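Local structure of 4-alpha-glucanotransferase (Corynebacterium glutamicum, 5B68) at residues V187-S192 against Y247-D252; G196-L201 against W361-Q366. The protein is an amylomaltase, or disproportionating enzyme, of the 4-alpha-glucanotransferase family, combining a TIM-barrel catalytic domain with an N-terminal beta-sandwich domain. All blocks are in the same frame, centred on the assembly; numbering follows the deposited sequence.

Contact 1 of 2, residues V187-S192 against Y247-D252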
loop_
_atom_site.group_PDB
_atom_site.type_symbol
_atom_site.label_atom_id
_atom_site.label_comp_id
_atom_site.label_asym_id
_atom_site.label_seq_id
_atom_site.Cartn_x
_atom_site.Cartn_y
_atom_site.Cartn_z
ATOM N N VAL A 187 0.540 -7.055 -18.495
ATOM C CA VAL A 187 0.651 -6.364 -19.767
ATOM C C VAL A 187 2.006 -6.625 -20.383
ATOM O O VAL A 187 3.021 -6.311 -19.812
ATOM C CB VAL A 187 0.513 -4.844 -19.598
ATOM C CG1 VAL A 187 0.429 -4.157 -20.943
ATOM C CG2 VAL A 187 -0.684 -4.512 -18.761
ATOM N N ARG A 188 1.993 -7.166 -21.584
ATOM C CA ARG A 188 3.191 -7.611 -22.233
ATOM C C ARG A 188 3.480 -6.807 -23.492
ATOM O O ARG A 188 2.584 -6.331 -24.155
ATOM C CB ARG A 188 3.059 -9.084 -22.611
ATOM C CG ARG A 188 3.190 -10.068 -21.463
ATOM C CD ARG A 188 1.881 -10.293 -20.733
ATOM N NE ARG A 188 0.858 -10.890 -21.570
ATOM C CZ ARG A 188 0.713 -12.188 -21.798
ATOM N NH1 ARG A 188 1.539 -13.066 -21.260
ATOM N NH2 ARG A 188 -0.257 -12.611 -22.575
ATOM N N SER A 189 4.761 -6.650 -23.773
ATOM C CA SER A 189 5.266 -6.191 -25.050
ATOM C C SER A 189 5.742 -7.401 -25.827
ATOM O O SER A 189 5.674 -8.502 -25.344
ATOM C CB SER A 189 6.411 -5.206 -24.860
ATOM O OG SER A 189 7.560 -5.835 -24.358
ATOM N N THR A 190 6.236 -7.189 -27.028
ATOM C CA THR A 190 6.785 -8.296 -27.799
ATOM C C THR A 190 7.971 -8.931 -27.083
ATOM O O THR A 190 8.166 -10.118 -27.162
ATOM C CB THR A 190 7.217 -7.855 -29.195
ATOM O OG1 THR A 190 8.187 -6.829 -29.073
ATOM C CG2 THR A 190 6.059 -7.316 -29.936
ATOM N N LEU A 191 8.779 -8.104 -26.435
ATOM C CA LEU A 191 9.961 -8.561 -25.728
ATOM C C LEU A 191 9.814 -9.036 -24.262
ATOM O O LEU A 191 10.723 -9.616 -23.746
ATOM C CB LEU A 191 11.070 -7.522 -25.847
ATOM C CG LEU A 191 11.426 -7.072 -27.264
ATOM C CD1 LEU A 191 12.347 -5.871 -27.259
ATOM C CD2 LEU A 191 12.029 -8.202 -28.071
ATOM N N SER A 192 8.687 -8.803 -23.605
ATOM C CA SER A 192 8.501 -9.267 -22.233
ATOM C C SER A 192 8.774 -10.786 -22.130
ATOM O O SER A 192 8.418 -11.564 -23.032
ATOM C CB SER A 192 7.095 -9.033 -21.740
ATOM O OG SER A 192 6.676 -7.683 -21.996
ATOM N N TYR A 247 10.527 -8.296 -11.935
ATOM C CA TYR A 247 10.249 -7.258 -12.907
ATOM C C TYR A 247 11.471 -6.728 -13.671
ATOM O O TYR A 247 11.317 -5.964 -14.585
ATOM C CB TYR A 247 9.516 -6.092 -12.246
ATOM C CG TYR A 247 8.131 -6.399 -11.727
ATOM C CD1 TYR A 247 7.091 -6.684 -12.589
ATOM C CD2 TYR A 247 7.861 -6.371 -10.376
ATOM C CE1 TYR A 247 5.834 -6.951 -12.117
ATOM C CE2 TYR A 247 6.614 -6.636 -9.905
ATOM C CZ TYR A 247 5.599 -6.928 -10.778
ATOM O OH TYR A 247 4.364 -7.175 -10.287
ATOM N N ILE A 248 12.675 -7.130 -13.288
ATOM C CA ILE A 248 13.831 -6.724 -13.981
ATOM C C ILE A 248 13.800 -7.243 -15.427
ATOM O O ILE A 248 13.488 -8.447 -15.653
ATOM C CB ILE A 248 15.086 -7.277 -13.309
ATOM C CG1 ILE A 248 15.293 -6.628 -11.914
ATOM C CG2 ILE A 248 16.289 -7.016 -14.173
ATOM C CD1 ILE A 248 16.395 -7.323 -11.117
ATOM N N ARG A 249 14.100 -6.374 -16.385
ATOM C CA ARG A 249 14.340 -6.829 -17.743
ATOM C C ARG A 249 15.823 -6.998 -17.873
ATOM O O ARG A 249 16.566 -6.045 -17.896
ATOM C CB ARG A 249 13.893 -5.841 -18.800
ATOM C CG ARG A 249 14.293 -6.322 -20.185
ATOM C CD ARG A 249 13.554 -5.657 -21.321
ATOM N NE ARG A 249 12.132 -5.937 -21.340
ATOM C CZ ARG A 249 11.345 -5.542 -22.324
ATOM N NH1 ARG A 249 11.874 -4.885 -23.333
ATOM N NH2 ARG A 249 10.055 -5.784 -22.302
ATOM N N VAL A 250 16.242 -8.234 -17.985
ATOM C CA VAL A 250 17.671 -8.506 -17.838
ATOM C C VAL A 250 18.485 -7.947 -18.954
ATOM O O VAL A 250 19.648 -7.518 -18.775
ATOM C CB VAL A 250 17.940 -10.032 -17.606
ATOM C CG1 VAL A 250 17.173 -10.571 -16.404
ATOM C CG2 VAL A 250 17.665 -10.859 -18.870
ATOM N N GLU A 251 17.895 -7.960 -20.162
ATOM C CA GLU A 251 18.551 -7.391 -21.344
ATOM C C GLU A 251 18.834 -5.890 -21.260
ATOM O O GLU A 251 19.716 -5.401 -21.955
ATOM C CB GLU A 251 17.793 -7.723 -22.660
ATOM C CG GLU A 251 17.585 -9.211 -22.935
ATOM C CD GLU A 251 16.290 -9.778 -22.403
ATOM O OE1 GLU A 251 15.630 -9.159 -21.474
ATOM O OE2 GLU A 251 15.917 -10.859 -22.909
ATOM N N ASP A 252 18.128 -5.159 -20.385
ATOM C CA ASP A 252 18.421 -3.726 -20.193
ATOM C C ASP A 252 19.550 -3.425 -19.204
ATOM O O ASP A 252 19.988 -2.262 -19.070
ATOM C CB ASP A 252 17.134 -3.010 -19.664
ATOM C CG ASP A 252 16.035 -2.912 -20.697
ATOM O OD1 ASP A 252 16.259 -3.242 -21.885
ATOM O OD2 ASP A 252 14.914 -2.536 -20.320
HETATM O O HOH W 1 9.928 -3.857 -25.224
HETATM O O HOH W 2 13.368 -8.733 -23.096
#
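The guanidinium group of Arg249 is held between Leu191 and Asn199. Leu191 lies over one face, with its CB 3.7 Å from Arg249 NH1 and its side chain crossing that of the arginine at about a right angle. The carbonyl oxygen of Leu191 and a water lie above the same face, displaced toward its rim, while the amide of Asn199, from helix 198-209, covers the opposite face almost parallel to it. At the edge and in the plane, Ser189 OG comes within 3.2 Å of Arg249 NH2. Another water, this one in the plane, accepts from Arg249 NH1 at 2.9 Å and donates to Ser189 OG, tying the two segments together. Two carboxylates bind the group as well: Asp197 forms a salt bridge with Arg249 NE and Asp200 with Arg249 NH2. Both segments belong to loops that follow neighbouring strands of the TIM barrel, 177-182 and 215-218, so the contact joins two successive beta-alpha loops. Arg249 spans the distance with CG anti to the backbone nitrogen (chi1 175°) and a bend at chi3 (-65°). Facing it, the turn 189-192 is braced by its own serines: Ser189 N donates to Ser192 OG at 2.8 Å, nearly straight at 164°, and Ser189 OG weakly accepts from Leu191 N, in the manner of an ST turn; both hydroxyls also have Asp200 as a partner. Over the face carrying Leu191, the rim water donates to Leu191 O at 2.9 Å and, weakly, to Glu251 OE1.

Contact 2 of 2, residues G196-L201 against W361-Q366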
loop_
_atom_site.group_PDB
_atom_site.type_symbol
_atom_site.label_atom_id
_atom_site.label_comp_id
_atom_site.label_asym_id
_atom_site.label_seq_id
_atom_site.Cartn_x
_atom_site.Cartn_y
_atom_site.Cartn_z
ATOM N N GLY A 196 4.776 -8.623 -17.695
ATOM C CA GLY A 196 5.321 -7.252 -17.835
ATOM C C GLY A 196 6.463 -6.998 -16.859
ATOM O O GLY A 196 6.482 -7.598 -15.740
ATOM N N ASP A 197 7.341 -6.120 -17.245
ATOM C CA ASP A 197 8.567 -5.808 -16.513
ATOM C C ASP A 197 8.764 -4.306 -16.460
ATOM O O ASP A 197 7.865 -3.545 -16.893
ATOM C CB ASP A 197 9.746 -6.599 -17.140
ATOM C CG ASP A 197 10.034 -6.235 -18.605
ATOM O OD1 ASP A 197 9.910 -5.045 -18.980
ATOM O OD2 ASP A 197 10.422 -7.124 -19.403
ATOM N N PHE A 198 9.881 -3.845 -15.896
ATOM C CA PHE A 198 10.069 -2.360 -15.715
ATOM C C PHE A 198 10.160 -1.651 -17.065
ATOM O O PHE A 198 9.841 -0.466 -17.188
ATOM C CB PHE A 198 11.358 -2.000 -14.891
ATOM C CG PHE A 198 11.355 -2.580 -13.485
ATOM C CD1 PHE A 198 10.371 -2.242 -12.585
ATOM C CD2 PHE A 198 12.403 -3.367 -13.052
ATOM C CE1 PHE A 198 10.401 -2.710 -11.278
ATOM C CE2 PHE A 198 12.451 -3.832 -11.746
ATOM C CZ PHE A 198 11.414 -3.545 -10.875
ATOM N N ASN A 199 10.692 -2.331 -18.091
ATOM C CA ASN A 199 10.713 -1.738 -19.401
ATOM C C ASN A 199 9.329 -1.499 -19.911
ATOM O O ASN A 199 8.993 -0.404 -20.362
ATOM C CB ASN A 199 11.509 -2.628 -20.381
ATOM C CG ASN A 199 11.690 -1.987 -21.741
ATOM O OD1 ASN A 199 10.734 -1.776 -22.465
ATOM N ND2 ASN A 199 12.926 -1.671 -22.084
ATOM N N ASP A 200 8.516 -2.543 -19.795
ATOM C CA ASP A 200 7.114 -2.428 -20.135
ATOM C C ASP A 200 6.378 -1.308 -19.408
ATOM O O ASP A 200 5.505 -0.666 -19.986
ATOM C CB ASP A 200 6.344 -3.730 -19.936
ATOM C CG ASP A 200 6.929 -4.896 -20.743
ATOM O OD1 ASP A 200 7.153 -4.703 -21.920
ATOM O OD2 ASP A 200 7.104 -6.020 -20.186
ATOM N N LEU A 201 6.702 -1.134 -18.134
ATOM C CA LEU A 201 6.142 -0.039 -17.308
ATOM C C LEU A 201 6.377 1.308 -17.960
ATOM O O LEU A 201 5.446 2.156 -18.145
ATOM C CB LEU A 201 6.727 -0.085 -15.892
ATOM C CG LEU A 201 6.294 1.009 -14.909
ATOM C CD1 LEU A 201 4.808 0.921 -14.723
ATOM C CD2 LEU A 201 7.030 0.825 -13.604
ATOM N N TRP A 361 19.435 -2.635 -6.422
ATOM C CA TRP A 361 20.021 -1.509 -7.149
ATOM C C TRP A 361 19.492 -1.508 -8.624
ATOM O O TRP A 361 19.103 -0.445 -9.168
ATOM C CB TRP A 361 21.589 -1.578 -7.110
ATOM C CG TRP A 361 22.251 -0.594 -7.943
ATOM C CD1 TRP A 361 22.181 0.782 -7.866
ATOM C CD2 TRP A 361 23.163 -0.871 -9.013
ATOM N NE1 TRP A 361 22.956 1.363 -8.809
ATOM C CE2 TRP A 361 23.620 0.370 -9.496
ATOM C CE3 TRP A 361 23.647 -2.060 -9.590
ATOM C CZ2 TRP A 361 24.508 0.466 -10.580
ATOM C CZ3 TRP A 361 24.581 -1.955 -10.606
ATOM C CH2 TRP A 361 24.950 -0.712 -11.122
ATOM N N LEU A 362 19.374 -2.700 -9.205
ATOM C CA LEU A 362 18.873 -2.841 -10.558
ATOM C C LEU A 362 17.402 -2.410 -10.578
ATOM O O LEU A 362 16.977 -1.720 -11.553
ATOM C CB LEU A 362 18.951 -4.293 -11.038
ATOM C CG LEU A 362 20.429 -4.809 -11.171
ATOM C CD1 LEU A 362 20.279 -6.235 -11.598
ATOM C CD2 LEU A 362 21.327 -4.072 -12.121
ATOM N N CYS A 363 16.644 -2.862 -9.590
ATOM C CA CYS A 363 15.202 -2.488 -9.525
ATOM C C CYS A 363 15.127 -0.957 -9.416
ATOM O O CYS A 363 14.304 -0.291 -10.087
ATOM C CB CYS A 363 14.517 -3.120 -8.340
ATOM S SG CYS A 363 14.213 -4.860 -8.455
ATOM N N ASP A 364 15.980 -0.365 -8.570
ATOM C CA ASP A 364 16.015 1.094 -8.418
ATOM C C ASP A 364 16.259 1.804 -9.741
ATOM O O ASP A 364 15.556 2.778 -10.094
ATOM C CB ASP A 364 17.076 1.521 -7.373
ATOM C CG ASP A 364 17.148 3.042 -7.184
ATOM O OD1 ASP A 364 16.381 3.550 -6.357
ATOM O OD2 ASP A 364 17.870 3.745 -7.862
ATOM N N GLU A 365 17.295 1.402 -10.463
ATOM C CA GLU A 365 17.595 2.122 -11.678
ATOM C C GLU A 365 16.559 1.853 -12.803
ATOM O O GLU A 365 16.351 2.749 -13.615
ATOM C CB GLU A 365 19.047 1.879 -12.148
ATOM C CG GLU A 365 19.325 0.516 -12.717
ATOM C CD GLU A 365 20.820 0.338 -13.159
ATOM O OE1 GLU A 365 21.227 -0.790 -13.551
ATOM O OE2 GLU A 365 21.572 1.346 -13.091
ATOM N N GLN A 366 15.971 0.659 -12.877
ATOM C CA GLN A 366 14.995 0.394 -13.939
ATOM C C GLN A 366 13.704 1.141 -13.667
ATOM O O GLN A 366 13.073 1.647 -14.606
ATOM C CB GLN A 366 14.726 -1.108 -14.119
ATOM C CG GLN A 366 15.998 -1.741 -14.756
ATOM C CD GLN A 366 15.807 -3.062 -15.454
ATOM O OE1 GLN A 366 14.705 -3.602 -15.596
ATOM N NE2 GLN A 366 16.951 -3.669 -15.796
#
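Apolar contact centres on Phe198, whose ring reaches from the first turn of helix 198-209 to Cys363 and Gln366 on helix 349-376. With CG beside the backbone nitrogen, anti to the carbonyl carbon (chi1 -60°), the ring turns toward that helix. Its CE2 lies 3.8 Å from Cys363 CA, and its CD2 touches Gln366 CB at 3.4 Å. The sulfur-aromatic contact is an edge-on one: Cys363 SG stands 5.0 Å from the ring centroid, 78° off the normal, whereas the carbonyl oxygen of the same cysteine sits over a face. Among the polar groups, Gln366 OE1 approaches the ring edge in plane, 3.4 Å from Phe198 CD2, with the amide turned 86° against the ring; the same oxygen accepts a hydrogen bond from Arg249 N, which helps to fix the amide. Side-chain capping secures the helix start that carries the phenylalanine. Asp200 N donates to Asp197 OD1 at 3.0 Å, and Asp197 N donates back to Asp200 OD2 on its anti side, completing a capping box with Asp197 as N-cap. Helix 198-209 connects barrel strands 177-182 and 215-218, while helix 349-376, after a long helical insertion, leads into strand 382-387; they pack as neighbouring helices outside a TIM barrel.

The two contacts interlock, with centres about 9 Å apart and segments that alternate along the chain. Asp200 of contact 2 probably forms hydrogen bonds with both serines of contact 1, OD2 to Ser192 OG at 2.5 Å and OD1 to Ser189 OG at 2.7 Å. The start of helix 198-209 is therefore fastened to the preceding loop, while Asp197 CB packs against Tyr247 O at 3.1 Å. Segment 247-252 packs against both helices: Ile248 touches Phe198, Cys363 and Gln366, and Asp252 OD2 is hydrogen-bonded to Asn199 ND2. Glycerol, probably from the crystallisation liquor, is hydrogen-bonded to Asp252 O, and a bound glycerol lies about 4 Å from the Gln366 side chain.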